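Long-range contacts in beta-fructofuranosidase, insoluble isoenzyme CWINV1 (Arabidopsis thaliana, PDB 2OXB), which catalyses the hydrolysis of terminal beta-D-fructofuranoside residues, cleaving sucrose and 1-kestose and, less readily, neokestose and levan, as a secreted cell-wall invertase: residues Gly7-Pro12 and Leu478-Val483; Asn15-Pro20 and Gly310-Pro315; Gly272-Ser277 and Cys494-Val499. The protein carries 1 engineered substitution. All blocks are in the same frame, centred on the assembly; numbering follows the deposited sequence.

In the fold
The three contacts form a chain through the enzyme, from the junction of its beta-propeller and beta-sandwich to the sucrose pocket. Contacts 1 and 3 both join propeller-side loops to the same sandwich sheet; their centres are about 13 Å apart, and Ser482 O of contact 1 probably accepts a hydrogen bond from Val499 N of contact 3 at 2.7 Å. Contact 2 lies within the propeller, its centre about 10 Å from that of contact 1 and 11 Å from that of contact 3. A probable backbone bond, Phe10 O to Gln312 N at 2.9 Å, ties it to contact 1. Contacts 2 and 3 both touch the bound fructose, through Asn18 and Asp19 and through Tyr275.

Contact 1. Residues Gly7-Pro12 and Leu478-Val483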
loop_
_atom_site.group_PDB
_atom_site.type_symbol
_atom_site.label_atom_id
_atom_site.label_comp_id
_atom_site.label_asym_id
_atom_site.label_seq_id
_atom_site.Cartn_x
_atom_site.Cartn_y
_atom_site.Cartn_z
ATOM N N GLY A 7 11.918 -13.313 -0.895
ATOM C CA GLY A 7 12.283 -14.187 0.203
ATOM C C GLY A 7 11.629 -13.850 1.541
ATOM O O GLY A 7 11.342 -14.751 2.324
ATOM N N PHE A 8 11.386 -12.573 1.818
ATOM C CA PHE A 8 10.783 -12.198 3.086
ATOM C C PHE A 8 9.479 -11.415 2.989
ATOM O O PHE A 8 8.994 -10.870 3.981
ATOM C CB PHE A 8 11.783 -11.420 3.947
ATOM C CG PHE A 8 12.237 -10.128 3.347
ATOM C CD1 PHE A 8 11.436 -8.999 3.402
ATOM C CD2 PHE A 8 13.482 -10.036 2.736
ATOM C CE1 PHE A 8 11.873 -7.789 2.856
ATOM C CE2 PHE A 8 13.924 -8.838 2.192
ATOM C CZ PHE A 8 13.116 -7.711 2.250
ATOM N N HIS A 9 8.889 -11.349 1.815
ATOM C CA HIS A 9 7.631 -10.626 1.707
ATOM C C HIS A 9 6.490 -11.617 1.885
ATOM O O HIS A 9 6.308 -12.177 2.969
ATOM C CB HIS A 9 7.553 -9.931 0.348
ATOM C CG HIS A 9 8.445 -8.739 0.242
ATOM N ND1 HIS A 9 8.252 -7.599 0.991
ATOM C CD2 HIS A 9 9.558 -8.522 -0.495
ATOM C CE1 HIS A 9 9.209 -6.731 0.721
ATOM N NE2 HIS A 9 10.016 -7.266 -0.178
ATOM N N PHE A 10 5.720 -11.816 0.822
ATOM C CA PHE A 10 4.626 -12.767 0.826
ATOM C C PHE A 10 4.012 -12.896 -0.549
ATOM O O PHE A 10 3.836 -11.915 -1.272
ATOM C CB PHE A 10 3.524 -12.411 1.826
ATOM C CG PHE A 10 2.333 -13.330 1.735
ATOM C CD1 PHE A 10 2.462 -14.688 2.026
ATOM C CD2 PHE A 10 1.104 -12.864 1.266
ATOM C CE1 PHE A 10 1.385 -15.566 1.848
ATOM C CE2 PHE A 10 0.016 -13.735 1.082
ATOM C CZ PHE A 10 0.160 -15.085 1.371
ATOM N N GLN A 11 3.679 -14.131 -0.889
ATOM C CA GLN A 11 3.103 -14.431 -2.170
ATOM C C GLN A 11 2.738 -15.897 -2.202
ATOM O O GLN A 11 3.187 -16.683 -1.363
ATOM C CB GLN A 11 4.128 -14.142 -3.262
ATOM C CG GLN A 11 5.437 -14.887 -3.070
ATOM C CD GLN A 11 6.486 -14.438 -4.046
ATOM O OE1 GLN A 11 6.373 -14.677 -5.250
ATOM N NE2 GLN A 11 7.506 -13.749 -3.543
ATOM N N PRO A 12 1.892 -16.287 -3.167
ATOM C CA PRO A 12 1.508 -17.693 -3.259
ATOM C C PRO A 12 2.716 -18.442 -3.796
ATOM O O PRO A 12 3.554 -17.857 -4.495
ATOM C CB PRO A 12 0.368 -17.676 -4.270
ATOM C CG PRO A 12 -0.200 -16.300 -4.129
ATOM C CD PRO A 12 1.041 -15.458 -4.037
ATOM N N LEU A 478 13.740 -1.352 1.398
ATOM C CA LEU A 478 13.579 -2.774 1.626
ATOM C C LEU A 478 14.058 -3.361 0.315
ATOM O O LEU A 478 13.648 -2.895 -0.753
ATOM C CB LEU A 478 12.114 -3.138 1.795
ATOM C CG LEU A 478 11.393 -2.920 3.119
ATOM C CD1 LEU A 478 12.067 -3.747 4.203
ATOM C CD2 LEU A 478 11.389 -1.447 3.461
ATOM N N ILE A 479 14.922 -4.370 0.373
ATOM C CA ILE A 479 15.428 -4.982 -0.855
ATOM C C ILE A 479 15.066 -6.465 -0.968
ATOM O O ILE A 479 15.510 -7.282 -0.168
ATOM C CB ILE A 479 16.965 -4.853 -0.952
ATOM C CG1 ILE A 479 17.402 -3.444 -0.533
ATOM C CG2 ILE A 479 17.419 -5.144 -2.376
ATOM C CD1 ILE A 479 16.718 -2.319 -1.289
ATOM N N ASP A 480 14.273 -6.826 -1.967
ATOM C CA ASP A 480 13.920 -8.232 -2.102
ATOM C C ASP A 480 13.780 -8.759 -3.539
ATOM O O ASP A 480 12.728 -9.269 -3.935
ATOM C CB ASP A 480 12.644 -8.525 -1.316
ATOM C CG ASP A 480 12.554 -9.976 -0.892
ATOM O OD1 ASP A 480 13.131 -10.824 -1.606
ATOM O OD2 ASP A 480 11.907 -10.274 0.138
ATOM N N HIS A 481 14.853 -8.634 -4.312
ATOM C CA HIS A 481 14.871 -9.119 -5.687
ATOM C C HIS A 481 13.911 -8.313 -6.552
ATOM O O HIS A 481 14.097 -7.109 -6.738
ATOM C CB HIS A 481 14.505 -10.613 -5.707
ATOM C CG HIS A 481 15.269 -11.432 -4.709
ATOM N ND1 HIS A 481 16.588 -11.791 -4.889
ATOM C CD2 HIS A 481 14.916 -11.914 -3.492
ATOM C CE1 HIS A 481 17.013 -12.455 -3.829
ATOM N NE2 HIS A 481 16.019 -12.543 -2.966
ATOM N N SER A 482 12.888 -8.986 -7.068
ATOM C CA SER A 482 11.875 -8.369 -7.918
ATOM C C SER A 482 11.176 -7.145 -7.313
ATOM O O SER A 482 10.785 -6.235 -8.038
ATOM C CB SER A 482 10.810 -9.409 -8.278
ATOM O OG SER A 482 10.089 -9.823 -7.120
ATOM N N VAL A 483 10.999 -7.121 -5.996
ATOM C CA VAL A 483 10.327 -5.996 -5.366
ATOM C C VAL A 483 11.209 -5.128 -4.482
ATOM O O VAL A 483 11.998 -5.621 -3.673
ATOM C CB VAL A 483 9.131 -6.455 -4.524
ATOM C CG1 VAL A 483 9.579 -7.482 -3.508
ATOM C CG2 VAL A 483 8.512 -5.262 -3.825
#
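A chi1 of -154° swings the Asp480 carboxylate away from its own amide and across to the chain at Gly7 and Phe8, while a chi1 of 62° folds the Phe8 ring back over that same carboxylate. The aspartate sits at the start of a type II' turn, Asp480 to Val483, which closes a tight beta-hairpin of the C-terminal beta-sandwich; the partner is the N-terminal segment leading into the five-bladed propeller. Two consecutive amides are held by the two oxygens. Gly7 N donates to Asp480 OD1 at 2.9 Å, and Phe8 N donates to Asp480 OD2, also at 2.9 Å, on the syn lone pair. Both bonds are nearly straight, and between them they should fix the rotation of the carboxylate. OD2 lies over the centre of the Phe8 ring, the two planes 32° apart.

His9 comes at the aspartate from the opposite direction, its imidazole set obliquely to OD2. Phe8 CE1 lies over one face of that imidazole, offset toward its rim. Within the turn, His481 NE2 is hydrogen-bonded to Gln366 OE1, and Gly7 makes a backbone bond to Ala534. At the far end of the Phe8 ring the carbonyl oxygen Ile479 O meets the ring edge, and Leu478 CD1 lies 4.3 Å from Phe8 CE1.

Contact 2. Residues Asn15-Pro20 and Gly310-Pro315; sequences NWMNDP and GIQTIP. With FRU (beta-D-fructofuranose), chain B.
Segment 15-20, at the start of strand 15-26, and segment 310-315 come closest where Met17 CA lies 4.7 Å from Gly310 CA, then spread to 7.9 Å between the CA atoms of Pro20 and Gln312, with no hydrogen bond bridging the two segments. Gly310 takes backbone angles (phi 108°) at which a side chain would run into the carbonyl oxygen of the residue before it; a CB would also collide with Met17 O. What joins the segments is mainly Met17 against the backbone and amide opposite. Its chain runs out extended and then bends at the sulfur (chi3 92°), which turns the methyl CE toward Gln312. Gln312 crosses it at about a right angle, and Gln312 NE2 lies 3.8 Å from Met17 SD. Met17 CB meanwhile rests near the carbonyl oxygen Gly310 O, at 3.9 Å.

This strand carries the Trp-Met-Asn-Asp-Pro signature of family 32. Met17 and Pro20 point toward 310-315, whereas Asn18 and Asp19 between them point away, to the bound sugar: Asn18 OD1 is 3.2 Å from the ring oxygen O5 of FRU, and the active-site Asp19 brings OD1 to 3.0 Å from FRU C1. Ser79 OG hydrogen-bonds both Asp19 OD2 and the fructose, linking the two. Strand 15-26 pairs antiparallel with 29-36 and parallel with the short strand 308-309, from which segment 310-315 leads on to strand 316-320. Gln312 also packs on Trp291 of strand 287-291, and Ile311 touches Val483 in the sandwich strand 483-488.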
loop_
_atom_site.group_PDB
_atom_site.type_symbol
_atom_site.label_atom_id
_atom_site.label_comp_id
_atom_site.label_asym_id
_atom_site.label_seq_id
_atom_site.Cartn_x
_atom_site.Cartn_y
_atom_site.Cartn_z
ATOM N N ASN A 15 1.068 -19.428 -9.062
ATOM C CA ASN A 15 -0.091 -18.749 -9.655
ATOM C C ASN A 15 -0.455 -17.324 -9.218
ATOM O O ASN A 15 0.091 -16.790 -8.237
ATOM C CB ASN A 15 -1.328 -19.634 -9.517
ATOM C CG ASN A 15 -1.185 -20.936 -10.265
ATOM O OD1 ASN A 15 -0.783 -20.949 -11.427
ATOM N ND2 ASN A 15 -1.526 -22.040 -9.611
ATOM N N TRP A 16 -1.407 -16.742 -9.965
ATOM C CA TRP A 16 -1.921 -15.372 -9.780
ATOM C C TRP A 16 -2.450 -15.034 -8.394
ATOM O O TRP A 16 -2.994 -15.882 -7.690
ATOM C CB TRP A 16 -3.015 -15.047 -10.846
ATOM C CG TRP A 16 -3.728 -13.658 -10.704
ATOM C CD1 TRP A 16 -4.730 -13.337 -9.823
ATOM C CD2 TRP A 16 -3.387 -12.421 -11.376
ATOM N NE1 TRP A 16 -5.021 -11.991 -9.896
ATOM C CE2 TRP A 16 -4.215 -11.408 -10.838
ATOM C CE3 TRP A 16 -2.466 -12.076 -12.374
ATOM C CZ2 TRP A 16 -4.137 -10.075 -11.251
ATOM C CZ3 TRP A 16 -2.390 -10.750 -12.788
ATOM C CH2 TRP A 16 -3.224 -9.767 -12.226
ATOM N N MET A 17 -2.270 -13.766 -8.027
ATOM C CA MET A 17 -2.714 -13.214 -6.747
ATOM C C MET A 17 -3.210 -11.781 -6.946
ATOM O O MET A 17 -2.652 -11.033 -7.751
ATOM C CB MET A 17 -1.578 -13.211 -5.713
ATOM C CG MET A 17 -1.974 -12.438 -4.453
ATOM S SD MET A 17 -1.020 -12.816 -3.003
ATOM C CE MET A 17 0.281 -11.583 -3.100
ATOM N N ASN A 18 -4.239 -11.387 -6.203
ATOM C CA ASN A 18 -4.781 -10.039 -6.364
ATOM C C ASN A 18 -4.990 -9.293 -5.040
ATOM O O ASN A 18 -4.085 -9.215 -4.204
ATOM C CB ASN A 18 -6.100 -10.125 -7.150
ATOM C CG ASN A 18 -6.552 -8.785 -7.705
ATOM O OD1 ASN A 18 -7.517 -8.717 -8.463
ATOM N ND2 ASN A 18 -5.865 -7.717 -7.328
ATOM N N ASP A 19 -6.189 -8.741 -4.877
ATOM C CA ASP A 19 -6.575 -7.982 -3.697
ATOM C C ASP A 19 -6.354 -8.699 -2.358
ATOM O O ASP A 19 -6.389 -9.931 -2.271
ATOM C CB ASP A 19 -8.064 -7.598 -3.781
ATOM C CG ASP A 19 -8.336 -6.470 -4.746
ATOM O OD1 ASP A 19 -7.688 -6.417 -5.814
ATOM O OD2 ASP A 19 -9.220 -5.645 -4.436
ATOM N N PRO A 20 -6.095 -7.914 -1.297
ATOM C CA PRO A 20 -5.878 -8.389 0.075
ATOM C C PRO A 20 -7.286 -8.393 0.674
ATOM O O PRO A 20 -7.996 -7.379 0.595
ATOM C CB PRO A 20 -5.008 -7.294 0.703
ATOM C CG PRO A 20 -4.459 -6.520 -0.491
ATOM C CD PRO A 20 -5.609 -6.530 -1.437
ATOM N N GLY A 310 1.909 -11.541 -8.681
ATOM C CA GLY A 310 1.357 -10.902 -7.501
ATOM C C GLY A 310 2.056 -11.172 -6.186
ATOM O O GLY A 310 2.192 -12.313 -5.746
ATOM N N ILE A 311 2.516 -10.096 -5.561
ATOM C CA ILE A 311 3.174 -10.185 -4.265
ATOM C C ILE A 311 2.383 -9.270 -3.335
ATOM O O ILE A 311 1.560 -8.475 -3.789
ATOM C CB ILE A 311 4.639 -9.691 -4.302
ATOM C CG1 ILE A 311 4.677 -8.173 -4.453
ATOM C CG2 ILE A 311 5.383 -10.375 -5.414
ATOM C CD1 ILE A 311 6.042 -7.580 -4.375
ATOM N N GLN A 312 2.629 -9.382 -2.036
ATOM C CA GLN A 312 1.943 -8.540 -1.071
ATOM C C GLN A 312 3.017 -7.699 -0.404
ATOM O O GLN A 312 4.007 -8.231 0.098
ATOM C CB GLN A 312 1.234 -9.400 -0.029
ATOM C CG GLN A 312 0.092 -8.695 0.658
ATOM C CD GLN A 312 -1.160 -8.602 -0.219
ATOM O OE1 GLN A 312 -2.085 -7.838 0.076
ATOM N NE2 GLN A 312 -1.200 -9.397 -1.290
ATOM N N THR A 313 2.842 -6.386 -0.424
ATOM C CA THR A 313 3.809 -5.512 0.202
ATOM C C THR A 313 3.804 -5.716 1.714
ATOM O O THR A 313 2.780 -6.080 2.307
ATOM C CB THR A 313 3.487 -4.053 -0.078
ATOM O OG1 THR A 313 2.164 -3.767 0.393
ATOM C CG2 THR A 313 3.578 -3.780 -1.553
ATOM N N ILE A 314 4.950 -5.461 2.335
ATOM C CA ILE A 314 5.067 -5.615 3.771
ATOM C C ILE A 314 4.019 -4.778 4.476
ATOM O O ILE A 314 3.833 -3.599 4.169
ATOM C CB ILE A 314 6.455 -5.186 4.294
ATOM C CG1 ILE A 314 6.510 -5.398 5.803
ATOM C CG2 ILE A 314 6.702 -3.713 3.973
ATOM C CD1 ILE A 314 7.704 -4.762 6.451
ATOM N N PRO A 315 3.318 -5.386 5.440
ATOM C CA PRO A 315 2.287 -4.665 6.183
ATOM C C PRO A 315 2.881 -3.369 6.708
ATOM O O PRO A 315 3.926 -3.383 7.325
ATOM C CB PRO A 315 1.921 -5.649 7.289
ATOM C CG PRO A 315 2.094 -6.985 6.606
ATOM C CD PRO A 315 3.420 -6.785 5.898
HETATM C C1 FRU B . -9.165 -4.611 -7.739
HETATM C C2 FRU B . -10.379 -5.402 -8.243
HETATM C C3 FRU B . -11.574 -5.262 -7.279
HETATM C C4 FRU B . -12.286 -6.579 -7.403
HETATM C C5 FRU B . -11.122 -7.526 -7.695
HETATM C C6 FRU B . -11.426 -8.565 -8.756
HETATM O O1 FRU B . -9.414 -3.217 -7.743
HETATM O O2 FRU B . -10.853 -5.158 -9.618
HETATM O O3 FRU B . -12.449 -4.188 -7.608
HETATM O O4 FRU B . -12.962 -6.938 -6.194
HETATM O O5 FRU B . -10.029 -6.754 -8.171
HETATM O O6 FRU B . -12.342 -9.498 -8.211
#

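Contact 3. Residues Gly272-Ser277 and Cys494-Val499. With FRU (beta-D-fructofuranose), chain B.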
loop_
_atom_site.group_PDB
_atom_site.type_symbol
_atom_site.label_atom_id
_atom_site.label_comp_id
_atom_site.label_asym_id
_atom_site.label_seq_id
_atom_site.Cartn_x
_atom_site.Cartn_y
_atom_site.Cartn_z
ATOM N N GLY A 272 3.838 4.793 -6.491
ATOM C CA GLY A 272 4.454 3.842 -7.404
ATOM C C GLY A 272 3.505 2.691 -7.680
ATOM O O GLY A 272 2.320 2.923 -7.854
ATOM N N LYS A 273 3.992 1.456 -7.708
ATOM C CA LYS A 273 3.104 0.340 -7.989
ATOM C C LYS A 273 2.344 -0.134 -6.756
ATOM O O LYS A 273 2.769 -1.064 -6.068
ATOM C CB LYS A 273 3.882 -0.836 -8.586
ATOM C CG LYS A 273 3.009 -1.839 -9.338
ATOM C CD LYS A 273 2.503 -1.266 -10.661
ATOM C CE LYS A 273 3.486 -1.491 -11.809
ATOM N NZ LYS A 273 3.686 -2.944 -12.167
ATOM N N TYR A 274 1.200 0.485 -6.487
ATOM C CA TYR A 274 0.408 0.102 -5.334
ATOM C C TYR A 274 -1.054 -0.045 -5.712
ATOM O O TYR A 274 -1.537 0.673 -6.581
ATOM C CB TYR A 274 0.527 1.176 -4.264
ATOM C CG TYR A 274 0.584 0.652 -2.856
ATOM C CD1 TYR A 274 1.529 -0.303 -2.497
ATOM C CD2 TYR A 274 -0.251 1.165 -1.863
ATOM C CE1 TYR A 274 1.660 -0.738 -1.194
ATOM C CE2 TYR A 274 -0.132 0.734 -0.537
ATOM C CZ TYR A 274 0.840 -0.222 -0.215
ATOM O OH TYR A 274 1.031 -0.640 1.085
ATOM N N TYR A 275 -1.773 -0.960 -5.062
ATOM C CA TYR A 275 -3.191 -1.104 -5.367
ATOM C C TYR A 275 -3.991 -2.019 -4.453
ATOM O O TYR A 275 -3.446 -2.864 -3.759
ATOM C CB TYR A 275 -3.368 -1.559 -6.809
ATOM C CG TYR A 275 -4.715 -1.214 -7.388
ATOM C CD1 TYR A 275 -5.173 0.121 -7.406
ATOM C CD2 TYR A 275 -5.514 -2.203 -7.981
ATOM C CE1 TYR A 275 -6.387 0.455 -8.007
ATOM C CE2 TYR A 275 -6.724 -1.880 -8.585
ATOM C CZ TYR A 275 -7.153 -0.553 -8.600
ATOM O OH TYR A 275 -8.325 -0.243 -9.242
ATOM N N ALA A 276 -5.305 -1.831 -4.472
ATOM C CA ALA A 276 -6.222 -2.626 -3.675
ATOM C C ALA A 276 -5.917 -2.547 -2.180
ATOM O O ALA A 276 -6.389 -3.384 -1.404
ATOM C CB ALA A 276 -6.185 -4.067 -4.148
ATOM N N SER A 277 -5.158 -1.526 -1.774
ATOM C CA SER A 277 -4.777 -1.355 -0.365
ATOM C C SER A 277 -5.949 -1.378 0.631
ATOM O O SER A 277 -7.067 -0.988 0.305
ATOM C CB SER A 277 -3.957 -0.060 -0.182
ATOM O OG SER A 277 -4.730 1.116 -0.421
ATOM N N CYS A 494 6.417 7.137 0.212
ATOM C CA CYS A 494 6.469 5.722 -0.110
ATOM C C CYS A 494 6.318 5.401 -1.599
ATOM O O CYS A 494 5.204 5.341 -2.116
ATOM C CB CYS A 494 5.391 5.009 0.695
ATOM S SG CYS A 494 5.326 5.563 2.414
ATOM N N ILE A 495 7.453 5.190 -2.271
ATOM C CA ILE A 495 7.496 4.846 -3.698
ATOM C C ILE A 495 8.032 3.416 -3.901
ATOM O O ILE A 495 9.234 3.161 -3.777
ATOM C CB ILE A 495 8.415 5.796 -4.495
ATOM C CG1 ILE A 495 7.925 7.238 -4.381
ATOM C CG2 ILE A 495 8.443 5.368 -5.960
ATOM C CD1 ILE A 495 8.821 8.237 -5.089
ATOM N N THR A 496 7.129 2.499 -4.238
ATOM C CA THR A 496 7.466 1.094 -4.442
ATOM C C THR A 496 7.479 0.747 -5.936
ATOM O O THR A 496 6.793 1.382 -6.736
ATOM C CB THR A 496 6.437 0.202 -3.691
ATOM O OG1 THR A 496 7.002 -1.087 -3.424
ATOM C CG2 THR A 496 5.174 0.036 -4.518
ATOM N N SER A 497 8.263 -0.257 -6.310
ATOM C CA SER A 497 8.351 -0.662 -7.712
ATOM C C SER A 497 8.678 -2.148 -7.893
ATOM O O SER A 497 8.853 -2.875 -6.918
ATOM C CB SER A 497 9.391 0.198 -8.427
ATOM O OG SER A 497 10.280 0.781 -7.496
ATOM N N ARG A 498 8.753 -2.585 -9.147
ATOM C CA ARG A 498 9.047 -3.979 -9.472
ATOM C C ARG A 498 10.135 -4.031 -10.543
ATOM O O ARG A 498 9.968 -3.475 -11.633
ATOM C CB ARG A 498 7.786 -4.665 -9.992
ATOM C CG ARG A 498 6.526 -4.239 -9.258
ATOM C CD ARG A 498 6.400 -4.888 -7.899
ATOM N NE ARG A 498 5.520 -6.051 -7.951
ATOM C CZ ARG A 498 5.873 -7.243 -8.416
ATOM N NH1 ARG A 498 7.100 -7.447 -8.868
ATOM N NH2 ARG A 498 4.986 -8.228 -8.443
ATOM N N VAL A 499 11.244 -4.693 -10.219
ATOM C CA VAL A 499 12.383 -4.824 -11.124
ATOM C C VAL A 499 12.648 -6.291 -11.479
ATOM O O VAL A 499 12.353 -7.199 -10.697
ATOM C CB VAL A 499 13.672 -4.155 -10.514
ATOM C CG1 VAL A 499 14.013 -4.768 -9.163
ATOM C CG2 VAL A 499 14.847 -4.295 -11.478
HETATM C C1 FRU B . -9.165 -4.611 -7.739
HETATM C C2 FRU B . -10.379 -5.402 -8.243
HETATM C C3 FRU B . -11.574 -5.262 -7.279
HETATM C C4 FRU B . -12.286 -6.579 -7.403
HETATM C C5 FRU B . -11.122 -7.526 -7.695
HETATM C C6 FRU B . -11.426 -8.565 -8.756
HETATM O O1 FRU B . -9.414 -3.217 -7.743
HETATM O O2 FRU B . -10.853 -5.158 -9.618
HETATM O O3 FRU B . -12.449 -4.188 -7.608
HETATM O O4 FRU B . -12.962 -6.938 -6.194
HETATM O O5 FRU B . -10.029 -6.754 -8.171
HETATM O O6 FRU B . -12.342 -9.498 -8.211
#
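Thr496 O takes a hydrogen bond from Lys273 N in the loop opposite, at 3.0 Å with an N-H...O angle of 162°, and a weaker C-H...O contact from Gly272 CA at 3.5 Å. Thr496 lies on strand 493-498, an outermost strand of a beta-sandwich sheet, and the loop belongs to the propeller, so this bond spans the two domains. The donor stands 41° out of the carbonyl plane; Lys273 is also the centre of an inverse gamma turn. At Gly272 a CB would run into Thr496 O.

Thr496 OG1 is anti to the backbone N (chi1 -157°) and bonds to Val484 O, which turns CG2 toward the loop, 4.2 Å from Tyr274 CD1. Further along, Lys273 CG and Arg498 CG pack at 4.3 Å. Their charged ends stay near each other, Lys273 NZ 5.5 Å from Arg498 NE, but each has a partner: Arg498 NH2 the carboxylate of Glu296, Lys273 NZ the hydroxyl of Ser297.

The same loop reaches the active site through Tyr275, whose hydroxyl bonds to Leu234 O and to the engineered Gln199. With an alanine here, the fructose O1 would probably lose the ring beside it, and the Gln199 amide oxygen a hydroxyl partner. Tyr275 CE2 is the ring atom nearest FRU O1, at 3.1 Å.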